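Phosphate-binding protein (Unidentified prokaryotic organism, PDB 3W9W) binds inorganic phosphate as a member of the PstS family of solute-binding proteins and forms a heterooligomer with human PON1. Local coordinates at residues Q85-A90 and F298-F303; Q136-A141 and G184-T189; V105-K110 and S124-A129. The protein carries 1 engineered substitution. All blocks are in the same frame, centred on the assembly; numbering follows the deposited sequence. Where two conformers were deposited one is given.

Contact 1 (Q85-A90 and F298-F303)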
ATOM      1  N   GLN A  85       8.730 -11.883   0.715  1.00  3.63           N
ATOM      2  CA  GLN A  85       7.727 -10.834   0.569  1.00  4.26           C
ATOM      3  C   GLN A  85       6.864 -10.899   1.809  1.00  4.47           C
ATOM      4  O   GLN A  85       6.234 -11.922   2.061  1.00  5.32           O
ATOM      5  CB  GLN A  85       6.864 -11.075  -0.675  1.00  5.14           C
ATOM      6  CG  GLN A  85       5.832  -9.965  -0.925  1.00  5.44           C
ATOM      7  CD  GLN A  85       4.929 -10.234  -2.107  1.00  5.80           C
ATOM      8  OE1 GLN A  85       4.679  -9.344  -2.919  1.00  5.46           O
ATOM      9  NE2 GLN A  85       4.428 -11.459  -2.215  1.00  4.60           N
ATOM     10  N   VAL A  86       6.867  -9.843   2.615  1.00  3.62           N
ATOM     11  CA  VAL A  86       6.064  -9.823   3.839  1.00  4.46           C
ATOM     12  C   VAL A  86       5.349  -8.490   4.008  1.00  4.39           C
ATOM     13  O   VAL A  86       5.857  -7.458   3.587  1.00  4.51           O
ATOM     14  CB  VAL A  86       6.935 -10.055   5.103  1.00  5.95           C
ATOM     15  CG1 VAL A  86       7.395 -11.496   5.188  1.00  7.26           C
ATOM     16  CG2 VAL A  86       8.128  -9.095   5.140  1.00  6.98           C
ATOM     17  N   PRO A  87       4.166  -8.502   4.631  0.72  3.81           N
ATOM     18  CA  PRO A  87       3.531  -7.229   4.978  0.72  3.75           C
ATOM     19  C   PRO A  87       4.438  -6.446   5.917  0.72  3.93           C
ATOM     20  O   PRO A  87       5.157  -7.033   6.749  0.72  3.70           O
ATOM     21  CB  PRO A  87       2.258  -7.661   5.713  0.72  4.41           C
ATOM     22  CG  PRO A  87       1.984  -9.049   5.198  0.72  7.74           C
ATOM     23  CD  PRO A  87       3.360  -9.656   5.062  0.72  5.39           C
ATOM     24  N   SER A  88       4.417  -5.127   5.754  1.00  3.86           N
ATOM     25  CA  SER A  88       5.161  -4.228   6.609  1.00  4.50           C
ATOM     26  C   SER A  88       4.205  -3.594   7.621  1.00  4.88           C
ATOM     27  O   SER A  88       4.406  -3.690   8.833  1.00  4.83           O
ATOM     28  CB  SER A  88       5.815  -3.153   5.742  1.00  3.98           C
ATOM     29  OG  SER A  88       6.448  -2.206   6.576  1.00  3.62           O
ATOM     30  N   VAL A  89       3.180  -2.916   7.111  1.00  4.42           N
ATOM     31  CA  VAL A  89       2.121  -2.336   7.930  1.00  4.01           C
ATOM     32  C   VAL A  89       0.820  -2.430   7.152  1.00  4.60           C
ATOM     33  O   VAL A  89       0.825  -2.698   5.941  1.00  4.54           O
ATOM     34  CB  VAL A  89       2.376  -0.833   8.279  1.00  5.84           C
ATOM     35  CG1 VAL A  89       3.725  -0.624   8.967  1.00  5.70           C
ATOM     36  CG2 VAL A  89       2.279   0.039   7.043  1.00  5.65           C
ATOM     37  N   ALA A  90      -0.297  -2.202   7.836  1.00  5.52           N
ATOM     38  CA  ALA A  90      -1.579  -2.103   7.167  1.00  5.33           C
ATOM     39  C   ALA A  90      -1.942  -0.635   7.002  1.00  4.09           C
ATOM     40  O   ALA A  90      -1.419   0.240   7.707  1.00  4.53           O
ATOM     41  CB  ALA A  90      -2.653  -2.840   7.948  1.00  6.71           C
ATOM     42  N   PHE A 298      -2.568  -3.946   2.655  1.00  5.63           N
ATOM     43  CA  PHE A 298      -1.218  -4.000   3.200  1.00  4.01           C
ATOM     44  C   PHE A 298      -0.200  -3.360   2.271  1.00  3.31           C
ATOM     45  O   PHE A 298      -0.330  -3.413   1.040  1.00  4.42           O
ATOM     46  CB  PHE A 298      -0.820  -5.449   3.497  1.00  5.60           C
ATOM     47  CG  PHE A 298      -1.609  -6.072   4.607  1.00  4.49           C
ATOM     48  CD1 PHE A 298      -1.204  -5.930   5.927  1.00  5.60           C
ATOM     49  CD2 PHE A 298      -2.770  -6.787   4.329  1.00  7.03           C
ATOM     50  CE1 PHE A 298      -1.940  -6.499   6.956  1.00  6.45           C
ATOM     51  CE2 PHE A 298      -3.510  -7.369   5.356  1.00  6.78           C
ATOM     52  CZ  PHE A 298      -3.091  -7.220   6.669  1.00  7.15           C
ATOM     53  N   THR A 299       0.819  -2.758   2.868  1.00  3.61           N
ATOM     54  CA  THR A 299       2.025  -2.413   2.130  1.00  4.37           C
ATOM     55  C   THR A 299       3.143  -3.310   2.649  1.00  3.32           C
ATOM     56  O   THR A 299       3.151  -3.671   3.822  1.00  4.54           O
ATOM     57  CB  THR A 299       2.359  -0.910   2.227  1.00  3.90           C
ATOM     58  OG1 THR A 299       3.511  -0.627   1.428  1.00  4.81           O
ATOM     59  CG2 THR A 299       2.617  -0.480   3.655  1.00  6.58           C
ATOM     60  N   ASN A 300       4.081  -3.660   1.768  1.00  3.21           N
ATOM     61  CA  ASN A 300       4.933  -4.820   1.966  1.00  2.99           C
ATOM     62  C   ASN A 300       6.408  -4.527   1.826  1.00  3.56           C
ATOM     63  O   ASN A 300       6.798  -3.484   1.288  1.00  4.67           O
ATOM     64  CB  ASN A 300       4.522  -5.908   0.968  1.00  4.32           C
ATOM     65  CG  ASN A 300       3.021  -6.071   0.901  1.00  4.47           C
ATOM     66  OD1 ASN A 300       2.356  -6.214   1.933  1.00  5.62           O
ATOM     67  ND2 ASN A 300       2.468  -6.010  -0.308  1.00  5.46           N
ATOM     68  N   LEU A 301       7.218  -5.461   2.316  1.00  3.59           N
ATOM     69  CA  LEU A 301       8.668  -5.439   2.133  1.00  5.06           C
ATOM     70  C   LEU A 301       9.079  -6.608   1.261  1.00  4.65           C
ATOM     71  O   LEU A 301       8.503  -7.699   1.349  1.00  4.23           O
ATOM     72  CB  LEU A 301       9.389  -5.612   3.463  1.00  6.00           C
ATOM     73  CG  LEU A 301       9.019  -4.680   4.610  1.00  7.08           C
ATOM     74  CD1 LEU A 301       9.836  -5.058   5.838  1.00 10.00           C
ATOM     75  CD2 LEU A 301       9.218  -3.220   4.228  1.00  7.84           C
ATOM     76  N   ILE A 302      10.074  -6.374   0.412  1.00  3.68           N
ATOM     77  CA  ILE A 302      10.691  -7.433  -0.377  1.00  3.80           C
ATOM     78  C   ILE A 302      12.177  -7.459  -0.055  1.00  3.15           C
ATOM     79  O   ILE A 302      12.875  -6.461  -0.229  1.00  4.21           O
ATOM     80  CB  ILE A 302      10.468  -7.217  -1.888  1.00  3.48           C
ATOM     81  CG1 ILE A 302       8.968  -7.148  -2.193  1.00  4.31           C
ATOM     82  CG2 ILE A 302      11.142  -8.326  -2.686  1.00  5.16           C
ATOM     83  CD1 ILE A 302       8.661  -6.656  -3.603  1.00  6.27           C
ATOM     84  N   PHE A 303      12.644  -8.598   0.451  1.00  3.74           N
ATOM     85  CA  PHE A 303      14.028  -8.778   0.863  1.00  3.83           C
ATOM     86  C   PHE A 303      14.548 -10.075   0.260  1.00  3.24           C
ATOM     87  O   PHE A 303      13.793 -10.850  -0.313  1.00  4.19           O
ATOM     88  CB  PHE A 303      14.141  -8.855   2.396  1.00  4.24           C
ATOM     89  CG  PHE A 303      14.225  -7.516   3.081  1.00  3.31           C
ATOM     90  CD1 PHE A 303      15.451  -7.006   3.491  1.00  4.49           C
ATOM     91  CD2 PHE A 303      13.076  -6.772   3.326  1.00  5.14           C
ATOM     92  CE1 PHE A 303      15.535  -5.778   4.128  1.00  4.71           C
ATOM     93  CE2 PHE A 303      13.163  -5.534   3.959  1.00  6.10           C
ATOM     94  CZ  PHE A 303      14.394  -5.039   4.358  1.00  4.72           C
TER
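Val86 and Leu301 bond to each other in both directions, Leu301 N giving to Val86 O at 2.7 Å and Val86 N to Leu301 O at 3.0 Å, the mark of a hydrogen-bonded antiparallel pair. Over these segments the two strands run 138° apart, well short of exactly antiparallel. The register then slips by one residue, because Ser88 and Val89 both face Thr299 in a classic beta bulge. Thr299 O takes a firm bond from Ser88 N at 2.7 Å and a weak one from Val89 N at 3.4 Å. Ser88 has a psi of -58°, a break in the extended backbone that fits the bulge. Thr299 N in turn bonds to Val89 O at 3.1 Å, and regular pairing follows with Ala90 opposite Phe298.

Within the bulge, Val89 and Thr299 lie side by side on one face of the sheet. Their CG2 methyls approach to 3.4 Å, closer than a usual van der Waals contact. With Thr299 OG1 opposite its own backbone N (chi1 -177°), CG2 is left to meet Val89 while OG1 bonds to Asp61 OD2. The bulge also brings Ser88 CB to 3.7 Å from Leu301 CG, and Ser88 OG is gripped by Tyr14 OH and His323 NE2. On the sheet face that carries Ala90, the Phe298 ring receives the Ala90 methyl obliquely, CB to CE1 at 3.9 Å.

Strand 83-92 is the outermost of a mixed sheet, and strand 296-304 separates it from strand 57-60. Helix 310-323 packs Phe320 on Val86 and Phe319 on Leu301, while helix 11-14 brings Leu13 to Val89, so that this buried ribbon joins the sheet to helix 11-14 near the N terminus and helix 310-323 in the last quarter of the chain.

Contact 2 (Q136-A141 and G184-T189). With PO4 (phosphate ion), chain C.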
ATOM      1  N   GLN A 136     -13.096  16.873 -10.481  1.00  9.41           N
ATOM      2  CA  GLN A 136     -11.961  16.519 -11.319  1.00  8.11           C
ATOM      3  C   GLN A 136     -11.118  15.462 -10.608  1.00  7.57           C
ATOM      4  O   GLN A 136     -10.580  15.701  -9.527  1.00  8.51           O
ATOM      5  CB  GLN A 136     -11.127  17.758 -11.649  1.00  9.38           C
ATOM      6  CG  GLN A 136     -10.017  17.509 -12.670  1.00 12.90           C
ATOM      7  CD  GLN A 136      -9.308  18.782 -13.107  1.00 17.48           C
ATOM      8  OE1 GLN A 136      -8.922  19.608 -12.284  1.00 18.15           O
ATOM      9  NE2 GLN A 136      -9.133  18.939 -14.411  1.00 24.36           N
ATOM     10  N   VAL A 137     -11.005  14.291 -11.221  1.00  7.47           N
ATOM     11  CA  VAL A 137     -10.230  13.200 -10.634  1.00  8.69           C
ATOM     12  C   VAL A 137      -8.733  13.358 -10.895  1.00  6.49           C
ATOM     13  O   VAL A 137      -8.327  13.616 -12.026  1.00  8.40           O
ATOM     14  CB  VAL A 137     -10.711  11.840 -11.174  1.00  6.15           C
ATOM     15  CG1 VAL A 137      -9.740  10.730 -10.801  1.00  8.40           C
ATOM     16  CG2 VAL A 137     -12.107  11.522 -10.647  1.00  8.25           C
ATOM     17  N   VAL A 138      -7.922  13.222  -9.846  1.00  6.36           N
ATOM     18  CA  VAL A 138      -6.470  13.146  -9.994  1.00  6.49           C
ATOM     19  C   VAL A 138      -6.077  11.703  -9.701  1.00  5.23           C
ATOM     20  O   VAL A 138      -6.597  11.091  -8.757  1.00  5.66           O
ATOM     21  CB  VAL A 138      -5.751  14.084  -9.017  1.00  5.38           C
ATOM     22  CG1 VAL A 138      -4.248  14.100  -9.292  1.00  6.50           C
ATOM     23  CG2 VAL A 138      -6.326  15.499  -9.093  1.00  8.89           C
ATOM     24  N   TYR A 139      -5.177  11.157 -10.510  1.00  4.95           N
ATOM     25  CA  TYR A 139      -4.760   9.765 -10.345  1.00  4.88           C
ATOM     26  C   TYR A 139      -3.251   9.631 -10.570  1.00  5.44           C
ATOM     27  O   TYR A 139      -2.591  10.558 -11.067  1.00  5.72           O
ATOM     28  CB  TYR A 139      -5.553   8.844 -11.294  1.00  5.46           C
ATOM     29  CG  TYR A 139      -5.303   9.138 -12.759  1.00  5.36           C
ATOM     30  CD1 TYR A 139      -4.341   8.431 -13.468  1.00  6.50           C
ATOM     31  CD2 TYR A 139      -6.009  10.143 -13.424  1.00  6.97           C
ATOM     32  CE1 TYR A 139      -4.089   8.703 -14.796  1.00  6.70           C
ATOM     33  CE2 TYR A 139      -5.760  10.423 -14.766  1.00  6.82           C
ATOM     34  CZ  TYR A 139      -4.792   9.693 -15.441  1.00  4.76           C
ATOM     35  OH  TYR A 139      -4.512   9.932 -16.771  1.00  6.28           O
ATOM     36  N   ARG A 140      -2.702   8.482 -10.194  1.00  5.00           N
ATOM     37  CA  ARG A 140      -1.275   8.224 -10.374  1.00  4.91           C
ATOM     38  C   ARG A 140      -0.960   7.823 -11.808  1.00  5.76           C
ATOM     39  O   ARG A 140      -1.551   6.888 -12.355  1.00  5.19           O
ATOM     40  CB  ARG A 140      -0.798   7.142  -9.403  1.00  5.20           C
ATOM     41  CG  ARG A 140      -0.812   7.586  -7.948  1.00  4.43           C
ATOM     42  CD  ARG A 140       0.398   8.480  -7.625  1.00  5.89           C
ATOM     43  NE  ARG A 140       1.623   7.694  -7.689  1.00  5.01           N
ATOM     44  CZ  ARG A 140       2.043   6.904  -6.706  1.00  3.83           C
ATOM     45  NH1 ARG A 140       1.362   6.830  -5.562  1.00  5.06           N
ATOM     46  NH2 ARG A 140       3.148   6.193  -6.862  1.00  5.45           N
ATOM     47  N   ALA A 141      -0.021   8.542 -12.413  1.00  4.66           N
ATOM     48  CA  ALA A 141       0.364   8.295 -13.795  1.00  6.13           C
ATOM     49  C   ALA A 141       1.071   6.962 -13.957  1.00  4.87           C
ATOM     50  O   ALA A 141       0.898   6.285 -14.962  1.00  6.26           O
ATOM     51  CB  ALA A 141       1.273   9.418 -14.293  1.00  8.65           C
ATOM     52  N   GLY A 184     -11.294  15.820 -18.099  1.00 14.27           N
ATOM     53  CA  GLY A 184     -10.114  16.485 -17.584  1.00 18.69           C
ATOM     54  C   GLY A 184      -9.446  15.822 -16.395  1.00 14.52           C
ATOM     55  O   GLY A 184      -8.884  16.510 -15.549  1.00 14.96           O
ATOM     56  N   ALA A 185      -9.505  14.498 -16.318  1.00 13.06           N
ATOM     57  CA  ALA A 185      -8.788  13.804 -15.253  1.00  8.82           C
ATOM     58  C   ALA A 185      -7.293  14.092 -15.389  1.00 10.79           C
ATOM     59  O   ALA A 185      -6.764  14.147 -16.500  1.00 12.86           O
ATOM     60  CB  ALA A 185      -9.063  12.315 -15.299  1.00 10.49           C
ATOM     61  N   VAL A 186      -6.625  14.269 -14.253  1.00  7.76           N
ATOM     62  CA  VAL A 186      -5.230  14.694 -14.210  1.00  7.20           C
ATOM     63  C   VAL A 186      -4.331  13.589 -13.661  1.00  7.36           C
ATOM     64  O   VAL A 186      -4.599  13.049 -12.592  1.00  7.58           O
ATOM     65  CB  VAL A 186      -5.089  15.917 -13.287  1.00 11.83           C
ATOM     66  CG1 VAL A 186      -3.624  16.324 -13.126  1.00 11.42           C
ATOM     67  CG2 VAL A 186      -5.928  17.083 -13.815  1.00 16.90           C
ATOM     68  N   ALA A 187      -3.263  13.266 -14.388  1.00  6.70           N
ATOM     69  CA  ALA A 187      -2.278  12.289 -13.930  1.00  6.56           C
ATOM     70  C   ALA A 187      -1.095  13.001 -13.266  1.00  7.46           C
ATOM     71  O   ALA A 187      -0.632  14.036 -13.748  1.00  9.25           O
ATOM     72  CB  ALA A 187      -1.784  11.462 -15.093  1.00  8.21           C
ATOM     73  N   ALA A 188      -0.594  12.443 -12.166  1.00  6.27           N
ATOM     74  CA  ALA A 188       0.611  12.972 -11.534  1.00  6.59           C
ATOM     75  C   ALA A 188       1.452  11.836 -10.993  1.00  6.06           C
ATOM     76  O   ALA A 188       0.976  10.712 -10.841  1.00  7.27           O
ATOM     77  CB  ALA A 188       0.260  13.958 -10.426  1.00  8.12           C
ATOM     78  N   THR A 189       2.710  12.141 -10.690  1.00  7.26           N
ATOM     79  CA  THR A 189       3.675  11.115 -10.312  1.00  8.39           C
ATOM     80  C   THR A 189       3.987  11.178  -8.816  1.00  6.47           C
ATOM     81  O   THR A 189       4.274  12.251  -8.269  1.00  7.91           O
ATOM     82  CB  THR A 189       4.978  11.248 -11.142  1.00 10.88           C
ATOM     83  OG1 THR A 189       4.691  10.962 -12.521  1.00 14.95           O
ATOM     84  CG2 THR A 189       6.052  10.289 -10.651  1.00 10.62           C
TER
HETATM   85  P   PO4 C 401       3.071   3.656  -4.389  1.00  3.62           P
HETATM   86  O1  PO4 C 401       4.013   4.816  -4.606  1.00  3.94           O
HETATM   87  O2  PO4 C 401       1.649   4.073  -4.686  1.00  4.18           O
HETATM   88  O3  PO4 C 401       3.493   2.483  -5.224  1.00  4.53           O
HETATM   89  O4  PO4 C 401       3.167   3.306  -2.914  1.00  3.91           O
HETATM   90  O   HOH W   1      -5.782  12.019 -18.061  1.00 12.28           O
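Val138 and Val186 form the first rung of a parallel pair whose strand segments diverge by 29°, with Val186 N bonded to Val137 O and Tyr139 N to Val186 O, both at 2.9 Å. Tyr139 CG sits between its backbone N and carbonyl carbon (chi1 63°), which brings the ring back over the partner strand. Ala187 CA lies over one face, offset toward the rim; Ala187 CB comes within 3.5 Å of Tyr139 CZ, and Ala185 CB meets the edge at CE2, 3.8 Å away. A water in the ring plane joins Tyr139 OH to Ala185 O, 2.8 Å from each. Without the phenol ring, as with an alanine here, Ala185 and Ala187 would probably lose their aromatic cover and the water its hydroxyl partner.

At the start of the strand, the extended Gln136 chain presents NE2 to Gly184 O at 2.7 Å, but the bond is bent (135° at the hydrogen). Arg140 starts away from strand 186-188 at CB but bends at chi2 and chi3, and NH2 meets phosphate O1 edge-on at 2.8 Å; NH1 adds a weak bond to O2, and Glu142 pairs with NH2. Thr8, Leu9, Ser32, Ser144, Gly145 and Thr146 share this ion, consistent with the ligand site of a PstS-family protein.

Strand 136-140 lies between strands 186-188 and 207-208, and helix 190-198 covers Val138 and Ala188 through Val194.

Contact 3 (V105-K110 and S124-A129)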
ATOM      1  N   VAL A 105     -18.288  15.679   3.878  1.00  9.91           N
ATOM      2  CA  VAL A 105     -18.389  14.845   2.694  1.00 10.33           C
ATOM      3  C   VAL A 105     -18.278  13.394   3.141  1.00  9.70           C
ATOM      4  O   VAL A 105     -17.255  12.975   3.687  1.00  9.70           O
ATOM      5  CB  VAL A 105     -17.312  15.189   1.651  1.00 11.45           C
ATOM      6  CG1 VAL A 105     -17.328  14.179   0.511  1.00  9.67           C
ATOM      7  CG2 VAL A 105     -17.539  16.590   1.123  1.00 12.19           C
ATOM      8  N   ASP A 106     -19.352  12.641   2.933  1.00  9.30           N
ATOM      9  CA  ASP A 106     -19.419  11.253   3.355  1.00  7.63           C
ATOM     10  C   ASP A 106     -19.900  10.462   2.151  1.00 10.67           C
ATOM     11  O   ASP A 106     -21.084  10.493   1.806  1.00 11.42           O
ATOM     12  CB  ASP A 106     -20.407  11.135   4.517  1.00 13.20           C
ATOM     13  CG  ASP A 106     -20.476   9.742   5.104  1.00 13.69           C
ATOM     14  OD1 ASP A 106     -19.819   8.814   4.574  1.00 12.08           O
ATOM     15  OD2 ASP A 106     -21.220   9.579   6.102  1.00 12.17           O
ATOM     16  N   LEU A 107     -18.975   9.777   1.488  1.00  8.63           N
ATOM     17  CA  LEU A 107     -19.300   9.032   0.286  1.00  7.98           C
ATOM     18  C   LEU A 107     -19.911   7.677   0.609  1.00  8.91           C
ATOM     19  O   LEU A 107     -19.358   6.907   1.397  1.00 10.44           O
ATOM     20  CB  LEU A 107     -18.036   8.834  -0.555  1.00  8.50           C
ATOM     21  CG  LEU A 107     -17.408  10.108  -1.117  1.00  8.46           C
ATOM     22  CD1 LEU A 107     -15.994   9.862  -1.640  1.00 10.34           C
ATOM     23  CD2 LEU A 107     -18.289  10.671  -2.223  1.00 12.96           C
ATOM     24  N   SER A 108     -21.056   7.374   0.009  1.00  8.28           N
ATOM     25  CA  SER A 108     -21.460   5.982  -0.050  1.00  8.75           C
ATOM     26  C   SER A 108     -20.500   5.287  -1.006  1.00  8.43           C
ATOM     27  O   SER A 108     -19.856   5.932  -1.848  1.00  7.85           O
ATOM     28  CB  SER A 108     -22.896   5.841  -0.550  1.00  8.43           C
ATOM     29  OG  SER A 108     -23.014   6.276  -1.890  1.00  9.73           O
ATOM     30  N   VAL A 109     -20.388   3.973  -0.885  1.00  7.10           N
ATOM     31  CA  VAL A 109     -19.575   3.223  -1.825  1.00  8.10           C
ATOM     32  C   VAL A 109     -20.079   3.434  -3.253  1.00  6.52           C
ATOM     33  O   VAL A 109     -19.281   3.612  -4.167  1.00  8.21           O
ATOM     34  CB  VAL A 109     -19.502   1.738  -1.439  1.00  7.68           C
ATOM     35  CG1 VAL A 109     -18.791   0.923  -2.518  1.00  9.34           C
ATOM     36  CG2 VAL A 109     -18.782   1.603  -0.104  1.00 12.83           C
ATOM     37  N   LYS A 110     -21.394   3.469  -3.437  1.00  7.15           N
ATOM     38  CA  LYS A 110     -21.958   3.700  -4.768  1.00  6.97           C
ATOM     39  C   LYS A 110     -21.530   5.057  -5.344  1.00  7.90           C
ATOM     40  O   LYS A 110     -21.189   5.166  -6.523  1.00  7.41           O
ATOM     41  CB  LYS A 110     -23.488   3.579  -4.721  1.00  8.08           C
ATOM     42  CG  LYS A 110     -24.171   3.886  -6.055  1.00  8.91           C
ATOM     43  CD  LYS A 110     -23.756   2.915  -7.153  1.00  7.99           C
ATOM     44  CE  LYS A 110     -24.595   3.128  -8.402  1.00  8.17           C
ATOM     45  NZ  LYS A 110     -24.057   2.368  -9.559  1.00  8.66           N
ATOM     46  N   SER A 124     -22.769  17.955  -6.770  1.00 12.92           N
ATOM     47  CA  SER A 124     -24.169  17.911  -6.347  1.00 12.79           C
ATOM     48  C   SER A 124     -24.714  16.477  -6.285  1.00 12.62           C
ATOM     49  O   SER A 124     -25.754  16.228  -5.661  1.00 12.14           O
ATOM     50  CB  SER A 124     -25.032  18.765  -7.272  1.00 12.65           C
ATOM     51  OG  SER A 124     -24.940  18.306  -8.608  1.00 14.96           O
ATOM     52  N   GLY A 125     -24.007  15.545  -6.927  1.00 11.41           N
ATOM     53  CA  GLY A 125     -24.377  14.138  -6.915  1.00 13.65           C
ATOM     54  C   GLY A 125     -23.938  13.396  -5.662  1.00 13.35           C
ATOM     55  O   GLY A 125     -24.177  12.192  -5.529  1.00 15.66           O
ATOM     56  N   ILE A 126     -23.294  14.106  -4.741  1.00 13.31           N
ATOM     57  CA  ILE A 126     -22.909  13.513  -3.466  1.00 11.91           C
ATOM     58  C   ILE A 126     -23.898  13.971  -2.401  1.00 12.36           C
ATOM     59  O   ILE A 126     -23.878  15.135  -1.986  1.00 13.17           O
ATOM     60  CB  ILE A 126     -21.479  13.921  -3.049  1.00 11.94           C
ATOM     61  CG1 ILE A 126     -20.479  13.626  -4.172  1.00 14.20           C
ATOM     62  CG2 ILE A 126     -21.085  13.236  -1.745  1.00 12.06           C
ATOM     63  CD1 ILE A 126     -20.495  12.194  -4.638  0.70 11.97           C
ATOM     64  N   THR A 127     -24.765  13.064  -1.956  1.00 13.31           N
ATOM     65  CA  THR A 127     -25.839  13.468  -1.048  1.00 14.44           C
ATOM     66  C   THR A 127     -25.306  14.001   0.279  1.00 15.06           C
ATOM     67  O   THR A 127     -24.372  13.438   0.863  1.00 14.03           O
ATOM     68  CB  THR A 127     -26.876  12.343  -0.798  1.00 14.55           C
ATOM     69  OG1 THR A 127     -26.265  11.242  -0.109  1.00 17.18           O
ATOM     70  CG2 THR A 127     -27.479  11.858  -2.104  1.00 14.55           C
ATOM     71  N   GLY A 128     -25.881  15.113   0.728  1.00 14.65           N
ATOM     72  CA  GLY A 128     -25.537  15.691   2.013  1.00 15.34           C
ATOM     73  C   GLY A 128     -24.283  16.549   2.049  1.00 16.13           C
ATOM     74  O   GLY A 128     -24.001  17.171   3.067  1.00 16.01           O
ATOM     75  N   ALA A 129     -23.534  16.594   0.950  1.00 12.30           N
ATOM     76  CA  ALA A 129     -22.249  17.297   0.949  1.00 12.90           C
ATOM     77  C   ALA A 129     -22.368  18.819   0.807  1.00 14.78           C
ATOM     78  O   ALA A 129     -21.408  19.545   1.075  1.00 13.99           O
ATOM     79  CB  ALA A 129     -21.324  16.728  -0.120  1.00 11.19           C
TER
HETATM   80  O   HOH W   2     -21.872  13.995   2.165  1.00 16.47           O
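Leu107 and Ile126 interlock by a single methyl: Leu107 CD2 noses into the bend of Ile126, 3.6 Å from its CD1 and 3.8 Å from its CG2. That bend is made by the torsions of Ile126, whose chi1 of -53° and chi2 of -55° fold CD1 back so that it and CG2 flank the incoming methyl. Val105 supplies the second protrusion. Its fork divides between two neighbours, CG2 resting 4.0 Å from Ala129 CB while CG1 makes a looser approach to Ile126 CG2 at 4.5 Å. Ile126 and Ala129 therefore form a shallow apolar surface onto which Val105 and Leu107, which flank Asp106, fit.

The join is small, 182 Å² over both segments, and no direct hydrogen bond crosses it. One water spans the backbones instead, accepting from Asp106 N at 3.0 Å and lying 2.9 Å from Thr127 O, placed to donate to it. The second surface owes its shape to a type II beta turn from Ile126 to Ala129, closed by Ala129 N to Ile126 O at 3.3 Å, with Gly128 at a phi of 82° in the third position. Glu111 ties the turn to the helix by accepting from Thr127 N.

Strand 106-107, at the edge of a mixed sheet, leads through the Ser108 N-cap into helix 109-117, and the chain returns as a type II beta turn packed on the strand.

Overall arrangement
From the N terminus, the chain first enters contact 1 through strand 83-92, which waits for its partner until strand 296-304, some 200 residues later. Both other contacts are nested inside that long loop. Contact 3 opens and closes first, a short excursion through helix 109-117; strand 136-140 then begins contact 2, which closes at strand 186-188 after helix 145-157. These two are in series, and no contact crosses another. Contact 1 ties the returning chain into the five-stranded sheet, whereas contact 2 pairs two strands of a parallel three-stranded sheet and contact 3 packs a turn on edge strand 106-107 of a mixed one. No two touch; the centres of contacts 1 and 2 lie 26 Å apart.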